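Beta-N-acetylhexosaminidase (Beutenbergia cavernae, PDB 5BU9) probably removes terminal non-reducing N-acetyl-D-hexosamine residues from N-acetyl-beta-D-hexosaminides by hydrolysis, as a member of glycosyl hydrolase family 3. Local coordinates at residues 28-42 against 60-74. Residues are numbered along the deposited sequence; the frame is centred on the assembly and turned at random.
Sequences TLDAITASHVGNVFL and LTAAVTDEATGGVPL
Leu60 wedges its two methyls between helix 26-35 and strand 39-43. Its CD2 meets Leu29 CD2 at 3.8 Å, the two leucines crossing at about a right angle, and also touches Thr28 CG2; its CD1 lies 3.9 Å from Val40 CG2 and reaches Leu42 CD1. Beside it, Ile32 and Leu74 approach tip to tip, CD1 to CD1 at 4.0 Å. Ile32 CG2, anti to the backbone N (CG1 takes chi1 -59°), turns instead to Ala63 CB, and Ala68 CB sits against Ile32 O. Leu74 CD2 packs on the peptide of Gly38, whose O also accepts a CA-H...O contact from Leu74 CA, 3.3 Å long and nearly straight at 165°. Polar links flank this apolar layer. His36, just past the helix with positive phi, presents its ring edge to carbonyls of the short helix 66-69: ND1 donates to Ala68 O at 2.9 Å, the oxygen lying in the ring plane, and weakly to Glu67 O at 3.2 Å, which also accepts from Gln9. A phenylalanine here would probably leave Ala68 O without this donor and the ring with no polar bond to fix its rotation. Lys337 gathers Gly38 O, Asn39 OD1 and Pro73 O at the neighbouring loop. Helix 26-35, from the crossover between parallel strands 15-20 and 39-43, thus packs on the next crossover, where 60-74 leads from helix 50-61 to strand 75-82: neighbouring right-handed beta-alpha-beta units of the TIM-barrel-type N-terminal domain of family 3 glycosidases.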
ATOM      1  N   THR A  28      -6.748  14.373   9.384  1.00 33.83           N
ATOM      2  CA  THR A  28      -5.635  13.431   9.558  1.00 31.47           C
ATOM      3  C   THR A  28      -4.964  13.587  10.924  1.00 37.16           C
ATOM      4  O   THR A  28      -4.674  12.616  11.601  1.00 38.37           O
ATOM      5  CB  THR A  28      -4.607  13.642   8.468  1.00 42.67           C
ATOM      6  OG1 THR A  28      -5.304  13.660   7.225  1.00 29.43           O
ATOM      7  CG2 THR A  28      -3.574  12.515   8.456  1.00 34.22           C
ATOM      8  N   LEU A  29      -4.717  14.829  11.310  1.00 35.69           N
ATOM      9  CA  LEU A  29      -4.179  15.138  12.614  1.00 32.85           C
ATOM     10  C   LEU A  29      -5.112  14.627  13.725  1.00 36.06           C
ATOM     11  O   LEU A  29      -4.660  14.069  14.700  1.00 35.03           O
ATOM     12  CB  LEU A  29      -3.955  16.653  12.742  1.00 33.01           C
ATOM     13  CG  LEU A  29      -2.852  17.272  11.875  1.00 52.59           C
ATOM     14  CD1 LEU A  29      -2.801  18.783  12.089  1.00 35.42           C
ATOM     15  CD2 LEU A  29      -1.490  16.672  12.197  1.00 42.48           C
ATOM     16  N   ASP A  30      -6.414  14.833  13.577  1.00 34.86           N
ATOM     17  CA  ASP A  30      -7.358  14.264  14.517  1.00 31.78           C
ATOM     18  C   ASP A  30      -7.318  12.736  14.512  1.00 42.68           C
ATOM     19  O   ASP A  30      -7.471  12.115  15.555  1.00 40.35           O
ATOM     20  CB  ASP A  30      -8.795  14.704  14.208  1.00 34.25           C
ATOM     21  CG  ASP A  30      -9.028  16.228  14.417  1.00 35.69           C
ATOM     22  OD1 ASP A  30      -8.240  16.887  15.145  1.00 44.07           O
ATOM     23  OD2 ASP A  30     -10.018  16.738  13.832  1.00 49.55           O
ATOM     24  N   ALA A  31      -7.165  12.129  13.340  1.00 38.27           N
ATOM     25  CA  ALA A  31      -7.143  10.661  13.242  1.00 30.05           C
ATOM     26  C   ALA A  31      -5.988  10.128  14.078  1.00 47.50           C
ATOM     27  O   ALA A  31      -6.176   9.174  14.808  1.00 35.25           O
ATOM     28  CB  ALA A  31      -7.023  10.205  11.814  1.00 27.10           C
ATOM     29  N   ILE A  32      -4.820  10.778  14.006  1.00 32.77           N
ATOM     30  CA  ILE A  32      -3.683  10.423  14.840  1.00 31.51           C
ATOM     31  C   ILE A  32      -3.926  10.690  16.335  1.00 35.63           C
ATOM     32  O   ILE A  32      -3.669   9.837  17.175  1.00 38.26           O
ATOM     33  CB  ILE A  32      -2.420  11.174  14.413  1.00 37.33           C
ATOM     34  CG1 ILE A  32      -2.065  10.878  12.972  1.00 34.28           C
ATOM     35  CG2 ILE A  32      -1.264  10.794  15.295  1.00 32.19           C
ATOM     36  CD1 ILE A  32      -0.926  11.759  12.482  1.00 36.03           C
ATOM     37  N   THR A  33      -4.379  11.888  16.678  1.00 45.85           N
ATOM     38  CA  THR A  33      -4.478  12.278  18.090  1.00 39.60           C
ATOM     39  C   THR A  33      -5.684  11.655  18.774  1.00 50.92           C
ATOM     40  O   THR A  33      -5.571  11.136  19.865  1.00 43.57           O
ATOM     41  CB  THR A  33      -4.569  13.814  18.253  1.00 44.95           C
ATOM     42  OG1 THR A  33      -3.480  14.418  17.566  1.00 48.23           O
ATOM     43  CG2 THR A  33      -4.469  14.210  19.735  1.00 43.36           C
ATOM     44  N   ALA A  34      -6.846  11.693  18.132  1.00 39.61           N
ATOM     45  CA  ALA A  34      -8.062  11.214  18.792  1.00 34.19           C
ATOM     46  C   ALA A  34      -8.351   9.754  18.502  1.00 38.77           C
ATOM     47  O   ALA A  34      -8.917   9.076  19.347  1.00 47.01           O
ATOM     48  CB  ALA A  34      -9.252  12.074  18.385  1.00 37.05           C
ATOM     49  N   SER A  35      -7.955   9.255  17.327  1.00 31.35           N
ATOM     50  CA  SER A  35      -8.213   7.851  17.002  1.00 32.18           C
ATOM     51  C   SER A  35      -6.944   6.964  17.049  1.00 33.44           C
ATOM     52  O   SER A  35      -6.999   5.779  16.748  1.00 35.10           O
ATOM     53  CB  SER A  35      -8.884   7.749  15.624  1.00 30.71           C
ATOM     54  OG  SER A  35     -10.216   8.234  15.667  1.00 36.72           O
ATOM     55  N   HIS A  36      -5.812   7.546  17.416  1.00 32.76           N
ATOM     56  CA  HIS A  36      -4.541   6.812  17.564  1.00 33.04           C
ATOM     57  C   HIS A  36      -4.056   6.182  16.251  1.00 35.52           C
ATOM     58  O   HIS A  36      -3.255   5.230  16.263  1.00 37.27           O
ATOM     59  CB  HIS A  36      -4.660   5.733  18.669  1.00 33.14           C
ATOM     60  CG  HIS A  36      -5.344   6.220  19.911  1.00 46.31           C
ATOM     61  ND1 HIS A  36      -4.694   6.960  20.876  1.00 40.95           N
ATOM     62  CD2 HIS A  36      -6.630   6.099  20.330  1.00 40.03           C
ATOM     63  CE1 HIS A  36      -5.553   7.286  21.832  1.00 50.48           C
ATOM     64  NE2 HIS A  36      -6.730   6.768  21.531  1.00 50.69           N
ATOM     65  N   VAL A  37      -4.517   6.703  15.117  1.00 32.86           N
ATOM     66  CA  VAL A  37      -4.006   6.221  13.827  1.00 36.21           C
ATOM     67  C   VAL A  37      -2.482   6.401  13.750  1.00 37.36           C
ATOM     68  O   VAL A  37      -1.923   7.452  14.122  1.00 31.14           O
ATOM     69  CB  VAL A  37      -4.708   6.921  12.668  1.00 41.26           C
ATOM     70  CG1 VAL A  37      -4.057   6.553  11.336  1.00 28.36           C
ATOM     71  CG2 VAL A  37      -6.178   6.516  12.675  1.00 29.26           C
ATOM     72  N   GLY A  38      -1.805   5.357  13.297  1.00 40.02           N
ATOM     73  CA  GLY A  38      -0.363   5.273  13.455  1.00 37.33           C
ATOM     74  C   GLY A  38       0.446   5.442  12.183  1.00 29.15           C
ATOM     75  O   GLY A  38       1.684   5.415  12.220  1.00 37.74           O
ATOM     76  N   ASN A  39      -0.244   5.655  11.059  1.00 31.50           N
ATOM     77  CA  ASN A  39       0.423   5.783   9.781  1.00 27.42           C
ATOM     78  C   ASN A  39      -0.321   6.787   8.920  1.00 39.34           C
ATOM     79  O   ASN A  39      -1.529   6.916   9.044  1.00 33.33           O
ATOM     80  CB  ASN A  39       0.496   4.440   9.057  1.00 28.31           C
ATOM     81  CG  ASN A  39       0.965   3.314   9.956  1.00 31.43           C
ATOM     82  OD1 ASN A  39       2.137   3.230  10.298  1.00 30.00           O
ATOM     83  ND2 ASN A  39       0.036   2.440  10.347  1.00 29.49           N
ATOM     84  N   VAL A  40       0.407   7.484   8.041  1.00 35.82           N
ATOM     85  CA  VAL A  40      -0.201   8.452   7.151  1.00 34.33           C
ATOM     86  C   VAL A  40       0.245   8.263   5.709  1.00 33.85           C
ATOM     87  O   VAL A  40       1.241   7.607   5.410  1.00 35.04           O
ATOM     88  CB  VAL A  40       0.078   9.888   7.617  1.00 30.95           C
ATOM     89  CG1 VAL A  40      -0.548  10.128   8.971  1.00 28.18           C
ATOM     90  CG2 VAL A  40       1.556  10.126   7.696  1.00 28.15           C
ATOM     91  N   PHE A  41      -0.530   8.854   4.820  1.00 27.18           N
ATOM     92  CA  PHE A  41      -0.313   8.735   3.407  1.00 34.68           C
ATOM     93  C   PHE A  41      -0.525  10.112   2.786  1.00 42.60           C
ATOM     94  O   PHE A  41      -1.553  10.732   3.010  1.00 29.66           O
ATOM     95  CB  PHE A  41      -1.276   7.711   2.796  1.00 27.44           C
ATOM     96  CG  PHE A  41      -1.280   7.715   1.311  1.00 36.85           C
ATOM     97  CD1 PHE A  41      -0.328   6.996   0.602  1.00 31.33           C
ATOM     98  CD2 PHE A  41      -2.213   8.465   0.603  1.00 30.84           C
ATOM     99  CE1 PHE A  41      -0.322   7.016  -0.801  1.00 32.64           C
ATOM    100  CE2 PHE A  41      -2.222   8.480  -0.786  1.00 49.20           C
ATOM    101  CZ  PHE A  41      -1.261   7.753  -1.489  1.00 30.80           C
ATOM    102  N   LEU A  42       0.425  10.594   2.002  1.00 37.95           N
ATOM    103  CA  LEU A  42       0.252  11.889   1.311  1.00 31.63           C
ATOM    104  C   LEU A  42      -0.374  11.697  -0.068  1.00 42.23           C
ATOM    105  O   LEU A  42       0.220  11.029  -0.925  1.00 36.75           O
ATOM    106  CB  LEU A  42       1.600  12.611   1.195  1.00 33.53           C
ATOM    107  CG  LEU A  42       1.989  13.442   2.419  1.00 32.45           C
ATOM    108  CD1 LEU A  42       2.280  12.610   3.612  1.00 36.67           C
ATOM    109  CD2 LEU A  42       3.184  14.331   2.094  1.00 33.47           C
ATOM    110  N   LEU A  60       2.682  16.321  10.896  1.00 46.54           N
ATOM    111  CA  LEU A  60       2.046  15.035  11.130  1.00 41.11           C
ATOM    112  C   LEU A  60       2.847  14.294  12.196  1.00 39.17           C
ATOM    113  O   LEU A  60       2.275  13.736  13.121  1.00 54.79           O
ATOM    114  CB  LEU A  60       1.941  14.217   9.831  1.00 31.64           C
ATOM    115  CG  LEU A  60       1.150  14.851   8.654  1.00 31.42           C
ATOM    116  CD1 LEU A  60       1.301  14.046   7.366  1.00 40.02           C
ATOM    117  CD2 LEU A  60      -0.306  14.933   9.010  1.00 42.22           C
ATOM    118  N   THR A  61       4.174  14.299  12.084  1.00 44.62           N
ATOM    119  CA  THR A  61       4.963  13.498  13.008  1.00 50.83           C
ATOM    120  C   THR A  61       4.928  14.175  14.373  1.00 40.00           C
ATOM    121  O   THR A  61       5.123  13.534  15.390  1.00 51.15           O
ATOM    122  CB  THR A  61       6.431  13.289  12.533  1.00 42.87           C
ATOM    123  OG1 THR A  61       7.043  14.547  12.259  1.00 54.83           O
ATOM    124  CG2 THR A  61       6.475  12.443  11.278  1.00 41.25           C
ATOM    125  N   ALA A  62       4.632  15.471  14.388  1.00 43.45           N
ATOM    126  CA  ALA A  62       4.547  16.200  15.652  1.00 51.46           C
ATOM    127  C   ALA A  62       3.324  15.750  16.461  1.00 43.48           C
ATOM    128  O   ALA A  62       3.202  16.058  17.636  1.00 45.24           O
ATOM    129  CB  ALA A  62       4.502  17.692  15.402  1.00 41.65           C
ATOM    130  N   ALA A  63       2.413  15.022  15.831  1.00 51.61           N
ATOM    131  CA  ALA A  63       1.235  14.561  16.534  1.00 44.08           C
ATOM    132  C   ALA A  63       1.513  13.235  17.209  1.00 42.68           C
ATOM    133  O   ALA A  63       0.682  12.764  17.972  1.00 50.55           O
ATOM    134  CB  ALA A  63       0.047  14.436  15.580  1.00 36.14           C
ATOM    135  N   VAL A  64       2.666  12.620  16.944  1.00 44.02           N
ATOM    136  CA  VAL A  64       2.958  11.386  17.669  1.00 53.12           C
ATOM    137  C   VAL A  64       3.429  11.823  19.031  1.00 57.80           C
ATOM    138  O   VAL A  64       4.293  12.686  19.170  1.00 49.82           O
ATOM    139  CB  VAL A  64       3.976  10.393  16.962  1.00 46.81           C
ATOM    140  CG1 VAL A  64       3.869  10.406  15.447  1.00 49.56           C
ATOM    141  CG2 VAL A  64       5.401  10.531  17.427  1.00 38.30           C
ATOM    142  N   THR A  65       2.752  11.261  20.024  1.00 40.45           N
ATOM    143  CA  THR A  65       2.960  11.465  21.455  1.00 43.64           C
ATOM    144  C   THR A  65       2.740  10.102  22.076  1.00 49.40           C
ATOM    145  O   THR A  65       2.333   9.162  21.377  1.00 54.70           O
ATOM    146  CB  THR A  65       1.960  12.447  22.081  1.00 55.38           C
ATOM    147  OG1 THR A  65       0.627  11.932  21.902  1.00 50.87           O
ATOM    148  CG2 THR A  65       2.060  13.813  21.425  1.00 47.55           C
ATOM    149  N   ASP A  66       2.968   9.998  23.381  1.00 49.80           N
ATOM    150  CA  ASP A  66       2.739   8.749  24.069  1.00 45.34           C
ATOM    151  C   ASP A  66       1.229   8.415  24.128  1.00 44.13           C
ATOM    152  O   ASP A  66       0.811   7.268  23.933  1.00 51.87           O
ATOM    153  CB  ASP A  66       3.338   8.788  25.490  1.00 49.91           C
ATOM    154  CG  ASP A  66       3.379   7.398  26.120  1.00 75.17           C
ATOM    155  OD1 ASP A  66       4.264   6.599  25.724  1.00 85.13           O
ATOM    156  OD2 ASP A  66       2.509   7.086  26.972  1.00 76.93           O
ATOM    157  N   GLU A  67       0.422   9.424  24.401  1.00 45.12           N
ATOM    158  CA  GLU A  67      -1.022   9.276  24.398  1.00 53.26           C
ATOM    159  C   GLU A  67      -1.593   8.970  23.007  1.00 56.52           C
ATOM    160  O   GLU A  67      -2.564   8.239  22.885  1.00 47.40           O
ATOM    161  CB  GLU A  67      -1.660  10.541  24.961  1.00 59.18           C
ATOM    162  CG  GLU A  67      -3.162  10.454  25.084  1.00 93.20           C
ATOM    163  CD  GLU A  67      -3.686  11.478  26.050  1.00105.81           C
ATOM    164  OE1 GLU A  67      -2.842  12.103  26.727  1.00102.84           O
ATOM    165  OE2 GLU A  67      -4.920  11.661  26.131  1.00103.17           O
ATOM    166  N   ALA A  68      -0.985   9.505  21.956  1.00 40.11           N
ATOM    167  CA  ALA A  68      -1.492   9.257  20.609  1.00 45.50           C
ATOM    168  C   ALA A  68      -1.159   7.846  20.107  1.00 41.34           C
ATOM    169  O   ALA A  68      -2.046   7.084  19.763  1.00 44.73           O
ATOM    170  CB  ALA A  68      -0.953  10.288  19.650  1.00 37.32           C
ATOM    171  N   THR A  69       0.123   7.503  20.069  1.00 37.33           N
ATOM    172  CA  THR A  69       0.560   6.259  19.438  1.00 45.07           C
ATOM    173  C   THR A  69       1.559   5.493  20.313  1.00 44.63           C
ATOM    174  O   THR A  69       2.341   4.676  19.803  1.00 42.36           O
ATOM    175  CB  THR A  69       1.226   6.524  18.070  1.00 34.15           C
ATOM    176  OG1 THR A  69       2.398   7.321  18.276  1.00 38.90           O
ATOM    177  CG2 THR A  69       0.306   7.299  17.169  1.00 40.40           C
ATOM    178  N   GLY A  70       1.569   5.783  21.613  1.00 46.04           N
ATOM    179  CA  GLY A  70       2.548   5.172  22.514  1.00 40.65           C
ATOM    180  C   GLY A  70       3.977   5.514  22.118  1.00 63.40           C
ATOM    181  O   GLY A  70       4.917   4.762  22.421  1.00 43.22           O
ATOM    182  N   GLY A  71       4.136   6.660  21.452  1.00 41.05           N
ATOM    183  CA  GLY A  71       5.434   7.107  20.982  1.00 42.88           C
ATOM    184  C   GLY A  71       5.913   6.415  19.710  1.00 57.96           C
ATOM    185  O   GLY A  71       6.982   6.724  19.203  1.00 40.34           O
ATOM    186  N   VAL A  72       5.128   5.481  19.184  1.00 40.41           N
ATOM    187  CA  VAL A  72       5.494   4.795  17.952  1.00 42.50           C
ATOM    188  C   VAL A  72       5.471   5.757  16.761  1.00 41.78           C
ATOM    189  O   VAL A  72       4.493   6.477  16.549  1.00 42.40           O
ATOM    190  CB  VAL A  72       4.580   3.615  17.708  1.00 39.05           C
ATOM    191  CG1 VAL A  72       4.852   3.016  16.330  1.00 38.60           C
ATOM    192  CG2 VAL A  72       4.826   2.576  18.799  1.00 38.80           C
ATOM    193  N   PRO A  73       6.564   5.780  15.986  1.00 36.91           N
ATOM    194  CA  PRO A  73       6.627   6.739  14.873  1.00 38.17           C
ATOM    195  C   PRO A  73       5.703   6.348  13.718  1.00 41.34           C
ATOM    196  O   PRO A  73       5.297   5.203  13.607  1.00 43.28           O
ATOM    197  CB  PRO A  73       8.109   6.720  14.456  1.00 37.95           C
ATOM    198  CG  PRO A  73       8.692   5.462  15.074  1.00 46.94           C
ATOM    199  CD  PRO A  73       7.876   5.183  16.306  1.00 40.17           C
ATOM    200  N   LEU A  74       5.344   7.326  12.896  1.00 42.28           N
ATOM    201  CA  LEU A  74       4.513   7.102  11.722  1.00 33.83           C
ATOM    202  C   LEU A  74       5.290   6.406  10.614  1.00 36.12           C
ATOM    203  O   LEU A  74       6.458   6.703  10.384  1.00 42.53           O
ATOM    204  CB  LEU A  74       3.977   8.437  11.188  1.00 33.91           C
ATOM    205  CG  LEU A  74       3.214   9.358  12.148  1.00 37.05           C
ATOM    206  CD1 LEU A  74       2.806  10.688  11.476  1.00 35.58           C
ATOM    207  CD2 LEU A  74       1.997   8.592  12.700  1.00 30.21           C
TER
HETATM  208  O   HOH W   1      -1.059  14.004  19.266  1.00 47.75           O
HETATM  209  O   HOH W   2       2.574   5.269  14.953  1.00 33.10           O